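Local coordinates for protein endonuclease V isoform X2 (Ciona intestinalis, PDB 6OZI) that is an inosine-specific, metal-dependent endonuclease V that probably cuts RNA near the inosine, at residues 69-74 with 95-100. The protein carries 1 engineered substitution. Residues are numbered along the deposited sequence; the frame is centred on the assembly and turned at random.
Sequences YMNTTK and QQELQL. With K (potassium ion), chain E.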
ATOM      1  N   TYR A  69      -6.279  19.895 -13.306  1.00 29.88           N
ATOM      2  CA  TYR A  69      -7.408  19.176 -13.883  1.00 28.43           C
ATOM      3  C   TYR A  69      -7.340  17.712 -13.480  1.00 28.10           C
ATOM      4  O   TYR A  69      -6.259  17.125 -13.433  1.00 27.83           O
ATOM      5  CB  TYR A  69      -7.423  19.298 -15.411  1.00 25.93           C
ATOM      6  CG  TYR A  69      -8.516  18.503 -16.118  1.00 25.51           C
ATOM      7  CD1 TYR A  69      -8.310  17.177 -16.501  1.00 24.71           C
ATOM      8  CD2 TYR A  69      -9.737  19.090 -16.431  1.00 23.80           C
ATOM      9  CE1 TYR A  69      -9.292  16.459 -17.160  1.00 23.37           C
ATOM     10  CE2 TYR A  69     -10.723  18.378 -17.086  1.00 24.31           C
ATOM     11  CZ  TYR A  69     -10.495  17.064 -17.449  1.00 24.79           C
ATOM     12  OH  TYR A  69     -11.481  16.366 -18.108  1.00 25.60           O
ATOM     13  N   MET A  70      -8.498  17.127 -13.195  1.00 27.88           N
ATOM     14  CA  MET A  70      -8.586  15.698 -12.933  1.00 27.85           C
ATOM     15  C   MET A  70      -9.965  15.208 -13.345  1.00 26.88           C
ATOM     16  O   MET A  70     -10.965  15.901 -13.137  1.00 26.48           O
ATOM     17  CB  MET A  70      -8.327  15.372 -11.456  1.00 29.19           C
ATOM     18  CG  MET A  70      -8.264  13.876 -11.142  1.00 29.37           C
ATOM     19  SD  MET A  70      -9.878  13.138 -10.783  1.00 32.11           S
ATOM     20  CE  MET A  70     -10.055  13.563  -9.049  1.00 32.45           C
ATOM     21  N   ASN A  71     -10.010  14.017 -13.940  1.00 25.67           N
ATOM     22  CA  ASN A  71     -11.281  13.362 -14.210  1.00 27.18           C
ATOM     23  C   ASN A  71     -11.068  11.854 -14.221  1.00 25.61           C
ATOM     24  O   ASN A  71     -10.039  11.372 -14.704  1.00 26.63           O
ATOM     25  CB  ASN A  71     -11.899  13.830 -15.538  1.00 27.61           C
ATOM     26  CG  ASN A  71     -13.255  13.192 -15.805  1.00 29.11           C
ATOM     27  OD1 ASN A  71     -14.277  13.618 -15.261  1.00 30.69           O
ATOM     28  ND2 ASN A  71     -13.269  12.168 -16.648  1.00 29.21           N
ATOM     29  N   THR A  72     -12.040  11.119 -13.679  1.00 25.74           N
ATOM     30  CA  THR A  72     -12.046   9.662 -13.728  1.00 25.18           C
ATOM     31  C   THR A  72     -13.323   9.200 -14.413  1.00 24.48           C
ATOM     32  O   THR A  72     -14.353   9.865 -14.340  1.00 23.29           O
ATOM     33  CB  THR A  72     -11.966   9.024 -12.330  1.00 25.92           C
ATOM     34  OG1 THR A  72     -13.117   9.402 -11.563  1.00 27.33           O
ATOM     35  CG2 THR A  72     -10.710   9.474 -11.598  1.00 25.57           C
ATOM     36  N   THR A  73     -13.254   8.048 -15.078  1.00 25.27           N
ATOM     37  CA  THR A  73     -14.387   7.525 -15.829  1.00 28.49           C
ATOM     38  C   THR A  73     -14.494   6.027 -15.607  1.00 29.52           C
ATOM     39  O   THR A  73     -13.516   5.301 -15.797  1.00 29.66           O
ATOM     40  CB  THR A  73     -14.237   7.803 -17.330  1.00 28.15           C
ATOM     41  OG1 THR A  73     -13.904   9.179 -17.534  1.00 27.94           O
ATOM     42  CG2 THR A  73     -15.530   7.489 -18.060  1.00 29.59           C
ATOM     43  N   LYS A  74     -15.670   5.566 -15.197  1.00 29.69           N
ATOM     44  CA  LYS A  74     -15.923   4.132 -15.163  1.00 30.97           C
ATOM     45  C   LYS A  74     -15.979   3.604 -16.591  1.00 32.95           C
ATOM     46  O   LYS A  74     -16.770   4.085 -17.409  1.00 35.57           O
ATOM     47  CB  LYS A  74     -17.220   3.839 -14.418  1.00 30.68           C
ATOM     48  CG  LYS A  74     -17.562   2.362 -14.313  1.00 31.74           C
ATOM     49  CD  LYS A  74     -18.932   2.174 -13.670  1.00 34.52           C
ATOM     50  CE  LYS A  74     -19.381   0.718 -13.715  1.00 37.24           C
ATOM     51  NZ  LYS A  74     -19.424   0.212 -15.115  1.00 39.37           N
ATOM     52  N   GLN A  95      -8.554   8.164 -25.534  1.00 25.45           N
ATOM     53  CA  GLN A  95      -9.234   9.050 -26.476  1.00 26.87           C
ATOM     54  C   GLN A  95     -10.470   9.684 -25.851  1.00 27.00           C
ATOM     55  O   GLN A  95     -10.765  10.862 -26.096  1.00 27.69           O
ATOM     56  CB  GLN A  95      -9.604   8.282 -27.743  1.00 29.29           C
ATOM     57  CG  GLN A  95      -8.416   7.656 -28.451  1.00 31.07           C
ATOM     58  CD  GLN A  95      -8.077   8.365 -29.743  1.00 34.23           C
ATOM     59  OE1 GLN A  95      -7.921   9.590 -29.771  1.00 35.97           O
ATOM     60  NE2 GLN A  95      -7.977   7.600 -30.830  1.00 34.84           N
ATOM     61  N   GLN A  96     -11.237   8.900 -25.090  1.00 25.89           N
ATOM     62  CA  GLN A  96     -12.418   9.446 -24.425  1.00 27.63           C
ATOM     63  C   GLN A  96     -12.033  10.505 -23.389  1.00 26.75           C
ATOM     64  O   GLN A  96     -12.623  11.594 -23.352  1.00 26.84           O
ATOM     65  CB  GLN A  96     -13.240   8.321 -23.799  1.00 29.31           C
ATOM     66  CG  GLN A  96     -13.948   7.448 -24.831  1.00 32.57           C
ATOM     67  CD  GLN A  96     -14.863   8.249 -25.761  1.00 37.15           C
ATOM     68  OE1 GLN A  96     -15.521   9.211 -25.345  1.00 36.65           O
ATOM     69  NE2 GLN A  96     -14.896   7.858 -27.033  1.00 39.55           N
ATOM     70  N   GLU A  97     -11.067  10.190 -22.510  1.00 25.60           N
ATOM     71  CA  GLU A  97     -10.628  11.187 -21.534  1.00 24.13           C
ATOM     72  C   GLU A  97     -10.148  12.452 -22.229  1.00 22.68           C
ATOM     73  O   GLU A  97     -10.483  13.564 -21.809  1.00 22.76           O
ATOM     74  CB  GLU A  97      -9.517  10.628 -20.637  1.00 23.33           C
ATOM     75  CG  GLU A  97      -9.939   9.539 -19.653  1.00 24.53           C
ATOM     76  CD  GLU A  97     -10.776  10.070 -18.489  1.00 28.15           C
ATOM     77  OE1 GLU A  97     -10.990  11.297 -18.392  1.00 29.76           O
ATOM     78  OE2 GLU A  97     -11.228   9.251 -17.666  1.00 29.66           O
ATOM     79  N   LEU A  98      -9.363  12.297 -23.299  1.00 22.35           N
ATOM     80  CA  LEU A  98      -8.808  13.442 -24.010  1.00 24.04           C
ATOM     81  C   LEU A  98      -9.914  14.300 -24.600  1.00 27.46           C
ATOM     82  O   LEU A  98      -9.877  15.531 -24.510  1.00 27.56           O
ATOM     83  CB  LEU A  98      -7.861  12.961 -25.108  1.00 26.28           C
ATOM     84  CG  LEU A  98      -7.173  14.048 -25.933  1.00 27.07           C
ATOM     85  CD1 LEU A  98      -6.229  14.842 -25.045  1.00 24.91           C
ATOM     86  CD2 LEU A  98      -6.425  13.441 -27.111  1.00 27.51           C
ATOM     87  N   GLN A  99     -10.895  13.661 -25.247  1.00 26.70           N
ATOM     88  CA  GLN A  99     -12.016  14.402 -25.812  1.00 30.62           C
ATOM     89  C   GLN A  99     -12.781  15.151 -24.726  1.00 29.78           C
ATOM     90  O   GLN A  99     -13.202  16.301 -24.924  1.00 30.17           O
ATOM     91  CB  GLN A  99     -12.924  13.436 -26.576  1.00 35.67           C
ATOM     92  CG  GLN A  99     -14.347  13.899 -26.769  1.00 42.24           C
ATOM     93  CD  GLN A  99     -15.130  12.985 -27.707  1.00 47.57           C
ATOM     94  OE1 GLN A  99     -15.144  11.760 -27.542  1.00 49.72           O
ATOM     95  NE2 GLN A  99     -15.818  13.584 -28.672  1.00 49.32           N
ATOM     96  N   LEU A 100     -12.972  14.512 -23.566  1.00 30.16           N
ATOM     97  CA  LEU A 100     -13.614  15.190 -22.443  1.00 29.73           C
ATOM     98  C   LEU A 100     -12.802  16.400 -21.982  1.00 27.32           C
ATOM     99  O   LEU A 100     -13.359  17.477 -21.747  1.00 28.42           O
ATOM    100  CB  LEU A 100     -13.814  14.200 -21.298  1.00 30.85           C
ATOM    101  CG  LEU A 100     -14.559  14.684 -20.063  1.00 32.52           C
ATOM    102  CD1 LEU A 100     -15.866  15.328 -20.447  1.00 34.21           C
ATOM    103  CD2 LEU A 100     -14.806  13.487 -19.175  1.00 32.95           C
TER
HETATM  104  K     K E 301     -16.177  11.925 -14.005  1.00 35.91           K
HETATM  105  O   HOH W   1     -10.783  14.246 -19.014  1.00 25.39           O
HETATM  106  O   HOH W   2     -16.151  10.791 -16.904  1.00 31.68           O
HETATM  107  O   HOH W   3     -16.233  10.523 -11.688  1.00 38.91           O
HETATM  108  O   HOH W   4     -14.163  12.936 -11.748  1.00 31.84           O
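Glu97 reaches off its helix with its chain bent at chi2 (-72°), bringing both carboxylate oxygens to the side chains of Asn71 and Thr73. The Asn71 amide, turned 61° from the carboxylate plane, sends an N-H from ND2 to the syn side of Glu97 OE1 at 3.0 Å; the bond is nearly straight, at 164°. Thr73 comes in differently: its OG1 donates to Glu97 OE2 over 2.7 Å from well above the carboxylate plane, and Ser55 OG is a further hydrogen-bond partner of that oxygen. A water gives hydrogens to OE1 and to the backbone O of Glu97; its link to Tyr69 OH is modelled too short, at 2.4 Å, to be relied on in detail. Leu100 lies across the Asn71 amide at about a right angle, CD2 coming to 3.2 Å from ND2. While ND2 faces the helix, OD1 of Asn71 binds a potassium ion at 2.8 Å, so one amide serves acid and metal; the backbone O of Thr72 and three waters are further ligands. An alanine in place of Glu97 would take away the carboxylate that both Asn71 ND2 and Thr73 OG1 donate to, and would probably leave the amide held mainly by the potassium and one of its waters, less firmly fixed in its rotation. In this RNase H-like fold, helix 86-104 thus packs over an edge strand of the central sheet, 67-76, which pairs antiparallel with strand 52-61, while Met70 and Thr72 touch helix 227-243.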